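Local coordinates for 27kDa outer membrane protein (Silicibacter pomeroyi, PDB 3GYK), which carries a DsbA-like thioredoxin domain and probably works as a thiol-disulfide oxidoreductase, at residues 49-54 with 166-171; 76-81 with 110-115; 146-151 with 157-162. All coordinates share one frame; numbering follows the deposited sequence. Where two conformers were deposited one is given.

Overall arrangement
Contacts 1 and 3 belong to the thioredoxin core, on the same side of the chain's centre and with their own centres 12 Å apart. Both use helix 161-174 and they touch directly: Val150 CG1 lies 3.7 Å from Ala167 C, and Ala50 CB 3.7 Å from Gln161 NE2. Contact 2 joins turns of the helical region inserted between strands 54-60 and 147-150; its centre is 30 Å from that of contact 1 and 28 Å from that of contact 3. Both contacts 2 and 3 fall within the chain loop closed by contact 1. Contact 3 is the one at the probable redox site, where Pro146 touches Cys34 and Cys37.

Contact 1: residues 49-54 with 166-171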
ATOM      1  N   ASP A  49      -7.987  -8.385   9.953  0.50 11.95           N
ATOM      2  CA  ASP A  49      -8.284  -8.885  11.297  0.50 11.93           C
ATOM      3  C   ASP A  49      -9.314 -10.007  11.282  0.50 11.35           C
ATOM      4  O   ASP A  49      -9.276 -10.905  12.117  0.50 11.20           O
ATOM      5  CB  ASP A  49      -8.809  -7.758  12.193  0.50 12.58           C
ATOM      6  CG  ASP A  49      -7.764  -6.714  12.473  0.50 13.82           C
ATOM      7  OD1 ASP A  49      -6.597  -6.946  12.104  0.50 16.56           O
ATOM      8  OD2 ASP A  49      -8.100  -5.657  13.044  0.50 16.14           O
ATOM      9  N   ALA A  50     -10.240  -9.930  10.333  1.00 10.41           N
ATOM     10  CA  ALA A  50     -11.343 -10.868  10.234  1.00  9.84           C
ATOM     11  C   ALA A  50     -10.947 -12.146   9.504  1.00  8.98           C
ATOM     12  O   ALA A  50     -11.464 -13.228   9.814  1.00  9.50           O
ATOM     13  CB  ALA A  50     -12.495 -10.201   9.502  1.00 10.62           C
ATOM     14  N   ASP A  51     -10.035 -12.009   8.546  1.00  8.71           N
ATOM     15  CA  ASP A  51      -9.675 -13.092   7.635  1.00  8.35           C
ATOM     16  C   ASP A  51      -8.166 -13.338   7.674  1.00  7.10           C
ATOM     17  O   ASP A  51      -7.401 -12.629   7.010  1.00  7.97           O
ATOM     18  CB  ASP A  51     -10.100 -12.748   6.195  1.00  8.14           C
ATOM     19  CG  ASP A  51     -10.094 -13.974   5.277  1.00 10.72           C
ATOM     20  OD1 ASP A  51      -9.232 -14.870   5.474  1.00  6.66           O
ATOM     21  OD2 ASP A  51     -10.967 -14.051   4.367  1.00 10.06           O
ATOM     22  N   PRO A  52      -7.744 -14.356   8.446  1.00  7.01           N
ATOM     23  CA  PRO A  52      -6.323 -14.630   8.613  1.00  7.16           C
ATOM     24  C   PRO A  52      -5.705 -15.340   7.406  1.00  7.55           C
ATOM     25  O   PRO A  52      -4.542 -15.744   7.470  1.00  8.89           O
ATOM     26  CB  PRO A  52      -6.287 -15.548   9.842  1.00  7.38           C
ATOM     27  CG  PRO A  52      -7.581 -16.274   9.827  1.00  7.31           C
ATOM     28  CD  PRO A  52      -8.585 -15.275   9.232  1.00  5.56           C
ATOM     29  N   ASN A  53      -6.476 -15.511   6.332  1.00  7.23           N
ATOM     30  CA  ASN A  53      -5.978 -16.207   5.146  1.00  6.31           C
ATOM     31  C   ASN A  53      -5.891 -15.260   3.943  1.00  7.53           C
ATOM     32  O   ASN A  53      -5.928 -15.687   2.784  1.00  6.98           O
ATOM     33  CB  ASN A  53      -6.853 -17.444   4.861  1.00  6.55           C
ATOM     34  CG  ASN A  53      -6.134 -18.503   4.027  1.00  7.51           C
ATOM     35  OD1 ASN A  53      -4.898 -18.572   4.000  1.00  9.65           O
ATOM     36  ND2 ASN A  53      -6.911 -19.379   3.400  1.00  9.67           N
ATOM     37  N   VAL A  54      -5.789 -13.960   4.229  1.00  7.55           N
ATOM     38  CA  VAL A  54      -5.669 -12.913   3.185  1.00  8.58           C
ATOM     39  C   VAL A  54      -4.247 -12.374   3.238  1.00  9.17           C
ATOM     40  O   VAL A  54      -3.719 -12.029   4.305  1.00 10.26           O
ATOM     41  CB  VAL A  54      -6.682 -11.764   3.414  1.00  7.51           C
ATOM     42  CG1 VAL A  54      -6.344 -10.537   2.541  1.00 10.29           C
ATOM     43  CG2 VAL A  54      -8.130 -12.236   3.098  1.00  6.61           C
ATOM     44  N   ASP A 166     -16.504  -9.938   0.545  0.50  9.77           N
ATOM     45  CA  ASP A 166     -17.267 -10.606  -0.505  0.50 10.65           C
ATOM     46  C   ASP A 166     -16.362 -10.963  -1.689  0.50 10.52           C
ATOM     47  O   ASP A 166     -16.473 -12.060  -2.241  0.50 10.87           O
ATOM     48  CB  ASP A 166     -18.442  -9.753  -0.975  0.50 10.87           C
ATOM     49  CG  ASP A 166     -19.228 -10.419  -2.085  0.50 11.89           C
ATOM     50  OD1 ASP A 166     -19.719 -11.540  -1.870  0.50 13.38           O
ATOM     51  OD2 ASP A 166     -19.347  -9.828  -3.176  0.50 14.39           O
ATOM     52  N   ALA A 167     -15.473 -10.043  -2.066  1.00 10.54           N
ATOM     53  CA  ALA A 167     -14.565 -10.265  -3.198  1.00  9.94           C
ATOM     54  C   ALA A 167     -13.605 -11.410  -2.876  1.00  9.85           C
ATOM     55  O   ALA A 167     -13.333 -12.282  -3.723  1.00  8.47           O
ATOM     56  CB  ALA A 167     -13.811  -8.978  -3.558  1.00 10.59           C
ATOM     57  N   VAL A 168     -13.117 -11.418  -1.635  1.00  8.59           N
ATOM     58  CA  VAL A 168     -12.234 -12.484  -1.180  1.00  8.89           C
ATOM     59  C   VAL A 168     -12.984 -13.823  -1.217  1.00  9.06           C
ATOM     60  O   VAL A 168     -12.464 -14.833  -1.733  1.00  9.15           O
ATOM     61  CB  VAL A 168     -11.702 -12.194   0.243  1.00  8.92           C
ATOM     62  CG1 VAL A 168     -11.098 -13.459   0.891  1.00  7.55           C
ATOM     63  CG2 VAL A 168     -10.675 -11.076   0.183  1.00  9.88           C
ATOM     64  N   ASP A 169     -14.196 -13.849  -0.654  1.00  8.43           N
ATOM     65  CA  ASP A 169     -14.970 -15.104  -0.617  1.00  9.70           C
ATOM     66  C   ASP A 169     -15.242 -15.632  -2.032  1.00 10.05           C
ATOM     67  O   ASP A 169     -15.179 -16.841  -2.286  1.00  8.93           O
ATOM     68  CB  ASP A 169     -16.303 -14.927   0.139  1.00  9.65           C
ATOM     69  CG  ASP A 169     -16.108 -14.628   1.636  1.00 13.39           C
ATOM     70  OD1 ASP A 169     -14.996 -14.840   2.187  1.00 13.31           O
ATOM     71  OD2 ASP A 169     -17.086 -14.172   2.261  1.00 17.26           O
ATOM     72  N   ARG A 170     -15.555 -14.718  -2.944  1.00 11.26           N
ATOM     73  CA  ARG A 170     -15.846 -15.100  -4.346  1.00 12.27           C
ATOM     74  C   ARG A 170     -14.618 -15.703  -5.023  1.00 12.07           C
ATOM     75  O   ARG A 170     -14.725 -16.678  -5.766  1.00 12.22           O
ATOM     76  CB  ARG A 170     -16.349 -13.889  -5.150  1.00 12.84           C
ATOM     77  CG  ARG A 170     -17.822 -13.678  -4.971  1.00 16.34           C
ATOM     78  CD  ARG A 170     -18.330 -12.372  -5.598  1.00 22.46           C
ATOM     79  NE  ARG A 170     -19.607 -12.028  -4.973  1.00 28.08           N
ATOM     80  CZ  ARG A 170     -20.778 -12.587  -5.291  1.00 30.53           C
ATOM     81  NH1 ARG A 170     -20.853 -13.508  -6.253  1.00 30.78           N
ATOM     82  NH2 ARG A 170     -21.884 -12.218  -4.649  1.00 32.76           N
ATOM     83  N   ALA A 171     -13.458 -15.117  -4.738  1.00 11.87           N
ATOM     84  CA  ALA A 171     -12.193 -15.601  -5.276  1.00 12.47           C
ATOM     85  C   ALA A 171     -11.932 -17.021  -4.818  1.00 12.91           C
ATOM     86  O   ALA A 171     -11.501 -17.870  -5.606  1.00 12.80           O
ATOM     87  CB  ALA A 171     -11.022 -14.650  -4.872  1.00 12.00           C
TER
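In the thioredoxin core, the turn after helix 35-50 meets the C-terminal helix 161-174 where Asp51 and Val54 close on Val168. The touching area is small and buried. Val168 CG1 serves both partners, lying 3.9 Å from Val54 CG2 and 3.5 Å from Asp51 OD2, while Val168 CG2 stands 4.0 Å from Val54 CG2. With CG1 anti to the Val168 N (chi1 164°), both methyls of this valine face segment 49-54. The Val168 side chain also touches Val24 and Val26 of strand 24-30, the latter shared with Val54. This is the end of a beta-alpha-beta crossover: strand 24-30, helix 35-50 and the parallel strand 54-60 follow one another, and the type I turn from Asp51 to Val54 leads the chain from helix to strand. Asp51 shapes that turn. Its OD1 takes the N-H of Asn53 at 3.0 Å, on the anti side of the carboxylate, making an Asx turn, whereas the turn's own Val54 N to Asp51 O bond is weak at 3.5 Å. The other oxygen, OD2, faces helix 161-174, held by a salt bridge to Arg172 NH1 and a hydrogen bond from Gln165 NE2, as well as lying against the Val168 methyl. Asp51 OD2 comes within 4.6 Å of Asp169 OD1; Gln165 NE2 bonds to both acids and Arg172 pairs with Asp51, which should ease the repulsion. Putting an alanine at Asp51 would probably leave Arg172 without this anion and the Asn53 N-H without its acceptor, and so free the turn to shift.

Contact 2: residues 76-81 with 110-115; sequences LAARQQ and VGLDTE
Leu112 is where segment 110-115 first packs firmly against 76-81, just after Gly111 has ended helix 100-109 in a Schellman motif. Both methyls of Leu112, CD1 and CD2, lie 4.0 Å from Ala78 CB, and CD2 alone goes on to Gln81: it lies against one face of the Gln81 carboxamide, 3.5 Å from CD, and beside its CB at 3.6 Å. Phe87 of helix 84-92 touches both Ala78 and Leu112, closing this apolar patch. At Asp113 the contact turns polar. Asp113 N donates to Gln81 OE1 (2.9 Å) in the carbonyl plane, on a lone pair, and Gln81 NE2 returns a bond to Asp113 O at 3.2 Å, tilted 20° from that carbonyl's plane. Gln81 reaches this far because its chain runs extended beyond CG (chi2 -179°). Asp113 CB also sits 3.6 Å from Gln81 OE1, but the carboxylate leads away: Asp113 is the N-cap of helix 114-120, and its OD1 accepts from Gln116 N. The contact thus ties two turns of the helical region that DsbA-like proteins insert into the thioredoxin fold. One carboxamide, gripping both N-H and C=O of a single residue, satisfies the backbone just ahead of a helix, and the paired bonds limit rotation about the last torsion of Gln81.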
ATOM      1  N   LEU A  76       8.602   3.629   1.914  1.00  9.75           N
ATOM      2  CA  LEU A  76       9.423   2.557   1.339  1.00  9.82           C
ATOM      3  C   LEU A  76      10.786   2.508   2.017  1.00  9.78           C
ATOM      4  O   LEU A  76      11.293   1.413   2.279  1.00  9.75           O
ATOM      5  CB  LEU A  76       9.581   2.722  -0.178  1.00  9.84           C
ATOM      6  CG  LEU A  76       8.272   2.493  -0.954  1.00 10.75           C
ATOM      7  CD1 LEU A  76       8.359   3.066  -2.394  1.00 12.34           C
ATOM      8  CD2 LEU A  76       7.874   0.988  -0.940  1.00 11.27           C
ATOM      9  N   ALA A  77      11.379   3.677   2.304  1.00  9.36           N
ATOM     10  CA  ALA A  77      12.654   3.710   3.039  1.00  9.08           C
ATOM     11  C   ALA A  77      12.564   3.069   4.434  1.00  9.59           C
ATOM     12  O   ALA A  77      13.558   2.512   4.928  1.00 10.27           O
ATOM     13  CB  ALA A  77      13.221   5.167   3.148  1.00  8.37           C
ATOM     14  N   ALA A  78      11.396   3.156   5.072  1.00  9.55           N
ATOM     15  CA  ALA A  78      11.221   2.596   6.414  1.00 10.21           C
ATOM     16  C   ALA A  78      11.391   1.072   6.448  1.00 11.08           C
ATOM     17  O   ALA A  78      11.609   0.486   7.521  1.00 10.80           O
ATOM     18  CB  ALA A  78       9.869   2.995   7.011  1.00 10.29           C
ATOM     19  N   ARG A  79      11.306   0.428   5.286  1.00 11.13           N
ATOM     20  CA  ARG A  79      11.586  -1.022   5.234  1.00 12.05           C
ATOM     21  C   ARG A  79      12.991  -1.331   5.752  1.00 12.41           C
ATOM     22  O   ARG A  79      13.222  -2.385   6.367  1.00 12.82           O
ATOM     23  CB  ARG A  79      11.418  -1.560   3.814  1.00 11.95           C
ATOM     24  CG  ARG A  79       9.973  -1.508   3.317  1.00 11.26           C
ATOM     25  CD  ARG A  79       9.858  -1.899   1.846  1.00 11.44           C
ATOM     26  NE  ARG A  79      10.669  -1.079   0.936  1.00 12.26           N
ATOM     27  CZ  ARG A  79      10.795  -1.337  -0.361  1.00 11.62           C
ATOM     28  NH1 ARG A  79      10.148  -2.373  -0.879  1.00 10.88           N
ATOM     29  NH2 ARG A  79      11.586  -0.583  -1.122  1.00  9.78           N
ATOM     30  N   GLN A  80      13.932  -0.408   5.529  1.00 11.46           N
ATOM     31  CA  GLN A  80      15.319  -0.626   5.921  1.00 12.64           C
ATOM     32  C   GLN A  80      15.487  -0.645   7.432  1.00 12.24           C
ATOM     33  O   GLN A  80      16.493  -1.142   7.939  1.00 12.33           O
ATOM     34  CB  GLN A  80      16.254   0.421   5.294  1.00 13.11           C
ATOM     35  CG  GLN A  80      16.225   0.455   3.765  1.00 15.99           C
ATOM     36  CD  GLN A  80      16.242  -0.940   3.158  1.00 22.18           C
ATOM     37  OE1 GLN A  80      17.122  -1.745   3.478  1.00 23.06           O
ATOM     38  NE2 GLN A  80      15.253  -1.242   2.289  1.00 22.54           N
ATOM     39  N   GLN A  81      14.482  -0.127   8.139  1.00 12.31           N
ATOM     40  CA  GLN A  81      14.494  -0.064   9.596  1.00 11.52           C
ATOM     41  C   GLN A  81      13.454  -0.999  10.190  1.00 11.65           C
ATOM     42  O   GLN A  81      13.230  -0.990  11.400  1.00 11.65           O
ATOM     43  CB  GLN A  81      14.273   1.377  10.072  1.00 11.56           C
ATOM     44  CG  GLN A  81      15.475   2.273   9.792  1.00 10.62           C
ATOM     45  CD  GLN A  81      15.271   3.689  10.269  1.00 10.93           C
ATOM     46  OE1 GLN A  81      15.057   3.919  11.467  1.00  8.88           O
ATOM     47  NE2 GLN A  81      15.361   4.655   9.345  1.00  8.83           N
ATOM     48  N   VAL A 110       6.902   6.963  15.282  1.00 14.66           N
ATOM     49  CA  VAL A 110       7.009   5.495  15.150  1.00 14.74           C
ATOM     50  C   VAL A 110       8.424   4.968  15.426  1.00 14.34           C
ATOM     51  O   VAL A 110       8.686   3.771  15.316  1.00 14.31           O
ATOM     52  CB  VAL A 110       6.456   4.940  13.797  1.00 14.84           C
ATOM     53  CG1 VAL A 110       5.017   5.370  13.577  1.00 15.04           C
ATOM     54  CG2 VAL A 110       7.328   5.333  12.612  1.00 15.84           C
ATOM     55  N   GLY A 111       9.333   5.872  15.766  1.00 13.38           N
ATOM     56  CA  GLY A 111      10.656   5.474  16.214  1.00 13.34           C
ATOM     57  C   GLY A 111      11.704   5.316  15.132  1.00 13.06           C
ATOM     58  O   GLY A 111      12.752   4.694  15.369  1.00 14.25           O
ATOM     59  N   LEU A 112      11.447   5.890  13.961  1.00 11.82           N
ATOM     60  CA  LEU A 112      12.438   5.908  12.895  1.00 11.19           C
ATOM     61  C   LEU A 112      13.543   6.922  13.146  1.00 11.22           C
ATOM     62  O   LEU A 112      13.305   8.004  13.697  1.00 11.09           O
ATOM     63  CB  LEU A 112      11.771   6.211  11.554  1.00 10.44           C
ATOM     64  CG  LEU A 112      10.883   5.086  11.035  1.00 10.22           C
ATOM     65  CD1 LEU A 112       9.915   5.629   9.973  1.00  8.17           C
ATOM     66  CD2 LEU A 112      11.740   3.934  10.462  1.00 10.71           C
ATOM     67  N   ASP A 113      14.757   6.544  12.755  1.00 11.10           N
ATOM     68  CA  ASP A 113      15.904   7.445  12.683  1.00 11.19           C
ATOM     69  C   ASP A 113      15.710   8.240  11.396  1.00 11.33           C
ATOM     70  O   ASP A 113      15.821   7.677  10.310  1.00 10.68           O
ATOM     71  CB  ASP A 113      17.176   6.601  12.590  1.00 11.46           C
ATOM     72  CG  ASP A 113      18.436   7.424  12.378  1.00 12.01           C
ATOM     73  OD1 ASP A 113      18.385   8.519  11.778  1.00 11.71           O
ATOM     74  OD2 ASP A 113      19.510   6.944  12.795  1.00 15.22           O
ATOM     75  N   THR A 114      15.406   9.530  11.497  1.00 10.94           N
ATOM     76  CA  THR A 114      14.982  10.274  10.288  1.00 11.11           C
ATOM     77  C   THR A 114      16.161  10.667   9.382  1.00 11.02           C
ATOM     78  O   THR A 114      15.972  10.912   8.189  1.00 10.33           O
ATOM     79  CB  THR A 114      14.143  11.534  10.638  1.00 11.60           C
ATOM     80  OG1 THR A 114      14.894  12.353  11.525  1.00 11.87           O
ATOM     81  CG2 THR A 114      12.844  11.154  11.311  1.00 13.11           C
ATOM     82  N   GLU A 115      17.363  10.723   9.951  0.50 10.98           N
ATOM     83  CA  GLU A 115      18.573  10.984   9.172  0.50 11.48           C
ATOM     84  C   GLU A 115      18.888   9.786   8.258  0.50 11.30           C
ATOM     85  O   GLU A 115      19.192   9.952   7.075  0.50 11.40           O
ATOM     86  CB  GLU A 115      19.742  11.329  10.098  0.50 11.40           C
ATOM     87  CG  GLU A 115      19.460  12.511  11.031  0.50 12.87           C
ATOM     88  CD  GLU A 115      20.573  12.768  12.041  0.50 14.78           C
ATOM     89  OE1 GLU A 115      21.509  11.944  12.155  0.50 15.70           O
ATOM     90  OE2 GLU A 115      20.513  13.805  12.737  0.50 15.92           O
TER

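Contact 3: residues 146-151 with 157-162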
ATOM      1  N   PRO A 146      -8.134   5.134  -4.024  1.00  9.12           N
ATOM      2  CA  PRO A 146      -7.610   3.755  -3.932  1.00  9.47           C
ATOM      3  C   PRO A 146      -8.102   2.890  -5.077  1.00  9.88           C
ATOM      4  O   PRO A 146      -9.233   3.113  -5.578  1.00 10.71           O
ATOM      5  CB  PRO A 146      -8.169   3.244  -2.573  1.00  9.56           C
ATOM      6  CG  PRO A 146      -9.429   4.019  -2.387  1.00  9.59           C
ATOM      7  CD  PRO A 146      -9.247   5.368  -3.080  1.00  8.93           C
ATOM      8  N   SER A 147      -7.256   1.968  -5.546  1.00 10.20           N
ATOM      9  CA  SER A 147      -7.726   0.890  -6.442  1.00  9.66           C
ATOM     10  C   SER A 147      -7.208  -0.447  -5.910  1.00 10.26           C
ATOM     11  O   SER A 147      -6.110  -0.526  -5.351  1.00 10.49           O
ATOM     12  CB  SER A 147      -7.241   1.090  -7.881  1.00 10.34           C
ATOM     13  OG  SER A 147      -7.844   2.220  -8.509  1.00  9.32           O
ATOM     14  N   PHE A 148      -8.003  -1.496  -6.094  1.00 10.00           N
ATOM     15  CA  PHE A 148      -7.661  -2.806  -5.548  1.00 10.50           C
ATOM     16  C   PHE A 148      -7.663  -3.889  -6.625  1.00  9.99           C
ATOM     17  O   PHE A 148      -8.385  -3.824  -7.617  1.00 10.59           O
ATOM     18  CB  PHE A 148      -8.678  -3.223  -4.466  1.00  9.83           C
ATOM     19  CG  PHE A 148      -8.688  -2.327  -3.257  1.00 10.30           C
ATOM     20  CD1 PHE A 148      -7.874  -2.603  -2.166  1.00 10.80           C
ATOM     21  CD2 PHE A 148      -9.551  -1.237  -3.195  1.00 10.26           C
ATOM     22  CE1 PHE A 148      -7.899  -1.770  -1.005  1.00 11.05           C
ATOM     23  CE2 PHE A 148      -9.576  -0.400  -2.066  1.00 11.53           C
ATOM     24  CZ  PHE A 148      -8.731  -0.672  -0.963  1.00 12.70           C
ATOM     25  N   VAL A 149      -6.858  -4.919  -6.379  1.00 10.88           N
ATOM     26  CA  VAL A 149      -6.955  -6.184  -7.116  1.00  9.74           C
ATOM     27  C   VAL A 149      -7.270  -7.212  -6.054  1.00 10.14           C
ATOM     28  O   VAL A 149      -6.669  -7.191  -4.971  1.00 10.77           O
ATOM     29  CB  VAL A 149      -5.584  -6.580  -7.762  1.00  9.76           C
ATOM     30  CG1 VAL A 149      -5.688  -7.923  -8.496  1.00 10.41           C
ATOM     31  CG2 VAL A 149      -5.081  -5.485  -8.719  1.00 11.07           C
ATOM     32  N   VAL A 150      -8.223  -8.099  -6.332  1.00 10.28           N
ATOM     33  CA  VAL A 150      -8.521  -9.198  -5.418  1.00 10.57           C
ATOM     34  C   VAL A 150      -8.434 -10.463  -6.269  1.00 10.14           C
ATOM     35  O   VAL A 150      -9.391 -10.797  -6.988  1.00 10.90           O
ATOM     36  CB  VAL A 150      -9.926  -9.105  -4.762  1.00 10.01           C
ATOM     37  CG1 VAL A 150     -10.140 -10.305  -3.764  1.00 10.63           C
ATOM     38  CG2 VAL A 150     -10.101  -7.730  -4.062  1.00 10.67           C
ATOM     39  N   GLU A 151      -7.275 -11.132  -6.202  1.00 11.27           N
ATOM     40  CA  GLU A 151      -6.963 -12.297  -7.066  1.00 11.04           C
ATOM     41  C   GLU A 151      -7.177 -11.883  -8.523  1.00 11.75           C
ATOM     42  O   GLU A 151      -6.510 -10.982  -8.988  1.00 11.45           O
ATOM     43  CB  GLU A 151      -7.775 -13.559  -6.719  1.00 12.63           C
ATOM     44  CG  GLU A 151      -7.241 -14.414  -5.606  1.00 15.16           C
ATOM     45  CD  GLU A 151      -5.787 -14.859  -5.775  1.00 11.83           C
ATOM     46  OE1 GLU A 151      -5.500 -15.708  -6.633  1.00 13.02           O
ATOM     47  OE2 GLU A 151      -4.956 -14.415  -4.986  1.00 13.63           O
ATOM     48  N   GLY A 157     -11.703   1.140  -6.970  1.00  9.88           N
ATOM     49  CA  GLY A 157     -12.368   2.211  -6.222  1.00  9.56           C
ATOM     50  C   GLY A 157     -12.386   1.916  -4.743  1.00 10.76           C
ATOM     51  O   GLY A 157     -11.948   0.841  -4.305  1.00 11.21           O
ATOM     52  N   PHE A 158     -12.933   2.867  -3.985  1.00  9.57           N
ATOM     53  CA  PHE A 158     -13.135   2.656  -2.558  1.00  9.87           C
ATOM     54  C   PHE A 158     -14.136   1.513  -2.342  1.00  9.11           C
ATOM     55  O   PHE A 158     -15.142   1.427  -3.037  1.00  9.36           O
ATOM     56  CB  PHE A 158     -13.664   3.930  -1.883  1.00  8.94           C
ATOM     57  CG  PHE A 158     -14.057   3.703  -0.438  1.00  8.60           C
ATOM     58  CD1 PHE A 158     -13.072   3.617   0.553  1.00  8.99           C
ATOM     59  CD2 PHE A 158     -15.392   3.555  -0.084  1.00 10.77           C
ATOM     60  CE1 PHE A 158     -13.428   3.381   1.887  1.00 10.37           C
ATOM     61  CE2 PHE A 158     -15.760   3.323   1.254  1.00 12.01           C
ATOM     62  CZ  PHE A 158     -14.773   3.237   2.231  1.00 11.17           C
ATOM     63  N   VAL A 159     -13.847   0.639  -1.377  1.00  9.58           N
ATOM     64  CA  VAL A 159     -14.786  -0.408  -0.951  1.00  9.60           C
ATOM     65  C   VAL A 159     -14.766  -0.559   0.569  1.00  9.60           C
ATOM     66  O   VAL A 159     -13.717  -0.356   1.197  1.00  9.78           O
ATOM     67  CB  VAL A 159     -14.497  -1.802  -1.599  1.00  9.96           C
ATOM     68  CG1 VAL A 159     -15.215  -1.914  -2.971  1.00 11.23           C
ATOM     69  CG2 VAL A 159     -12.979  -2.071  -1.715  1.00  8.88           C
ATOM     70  N   GLU A 160     -15.924  -0.915   1.131  0.50  9.64           N
ATOM     71  CA  GLU A 160     -16.071  -1.246   2.552  0.50  9.84           C
ATOM     72  C   GLU A 160     -15.394  -2.576   2.846  0.50  9.72           C
ATOM     73  O   GLU A 160     -15.079  -3.344   1.933  0.50  9.23           O
ATOM     74  CB  GLU A 160     -17.558  -1.378   2.921  0.50  9.94           C
ATOM     75  CG  GLU A 160     -18.356  -0.097   2.876  0.50 12.50           C
ATOM     76  CD  GLU A 160     -19.805  -0.322   3.241  0.50 14.77           C
ATOM     77  OE1 GLU A 160     -20.105  -1.315   3.938  0.50 16.26           O
ATOM     78  OE2 GLU A 160     -20.648   0.490   2.823  0.50 17.63           O
ATOM     79  N   GLN A 161     -15.202  -2.865   4.130  1.00  9.28           N
ATOM     80  CA  GLN A 161     -14.709  -4.190   4.520  1.00  9.78           C
ATOM     81  C   GLN A 161     -15.608  -5.332   4.043  1.00  9.53           C
ATOM     82  O   GLN A 161     -15.101  -6.331   3.534  1.00 10.50           O
ATOM     83  CB  GLN A 161     -14.546  -4.282   6.023  1.00  8.89           C
ATOM     84  CG  GLN A 161     -14.118  -5.687   6.501  1.00  9.00           C
ATOM     85  CD  GLN A 161     -14.106  -5.782   8.025  1.00 12.20           C
ATOM     86  OE1 GLN A 161     -14.042  -4.758   8.708  1.00 13.54           O
ATOM     87  NE2 GLN A 161     -14.187  -7.010   8.565  1.00  9.10           N
ATOM     88  N   SER A 162     -16.914  -5.192   4.199  1.00  9.07           N
ATOM     89  CA  SER A 162     -17.835  -6.246   3.747  1.00 10.15           C
ATOM     90  C   SER A 162     -17.708  -6.503   2.237  1.00  9.19           C
ATOM     91  O   SER A 162     -17.867  -7.620   1.783  1.00  8.38           O
ATOM     92  CB  SER A 162     -19.287  -5.931   4.119  1.00 10.14           C
ATOM     93  OG  SER A 162     -19.680  -4.747   3.445  1.00 13.40           O
TER
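Phe148, on strand 147-150, points its CB toward the segment 157-162 that runs back past it. From CB the side chain swings with CG anti to the carbonyl carbon (chi1 -64°), which carries one long edge of the ring to the returning chain. CD2 comes 3.4 Å from Gly157 O and CE2 3.5 Å from the same oxygen, which lies in the ring plane, so the slightly positive aromatic C-H edge faces a carbonyl. CD2 and CE2 both lie 3.8 Å from Val159 CG2 as well, met obliquely, the two side chains sliding past each other in opposite directions. Placed between its own backbone N and carbonyl carbon, Val159 CG2 is set at this CD2-CE2 side of the ring. Glu28 of strand 24-30 also touches Phe148, and Leu164 of the next helix touches Val159. Two residues before Phe148, just ahead of the strand, Pro146 O lies 3.3 Å from Gly157 CA. No hydrogen bond spans the two segments. The Pro146 ring turns toward Phe158, CG 4.0 Å from Phe158 CA, while the Phe158 ring leaves in another direction to meet that of Tyr36. Strands 147-150 and 153-155 form a hairpin, after which 157-160 leads into helix 161-174. Pro146 follows a cis peptide bond and touches Cys34, Tyr36 and Cys37 of the probable CxxC centre, matching the cis-proline loop that faces the redox cysteines in the thioredoxin fold.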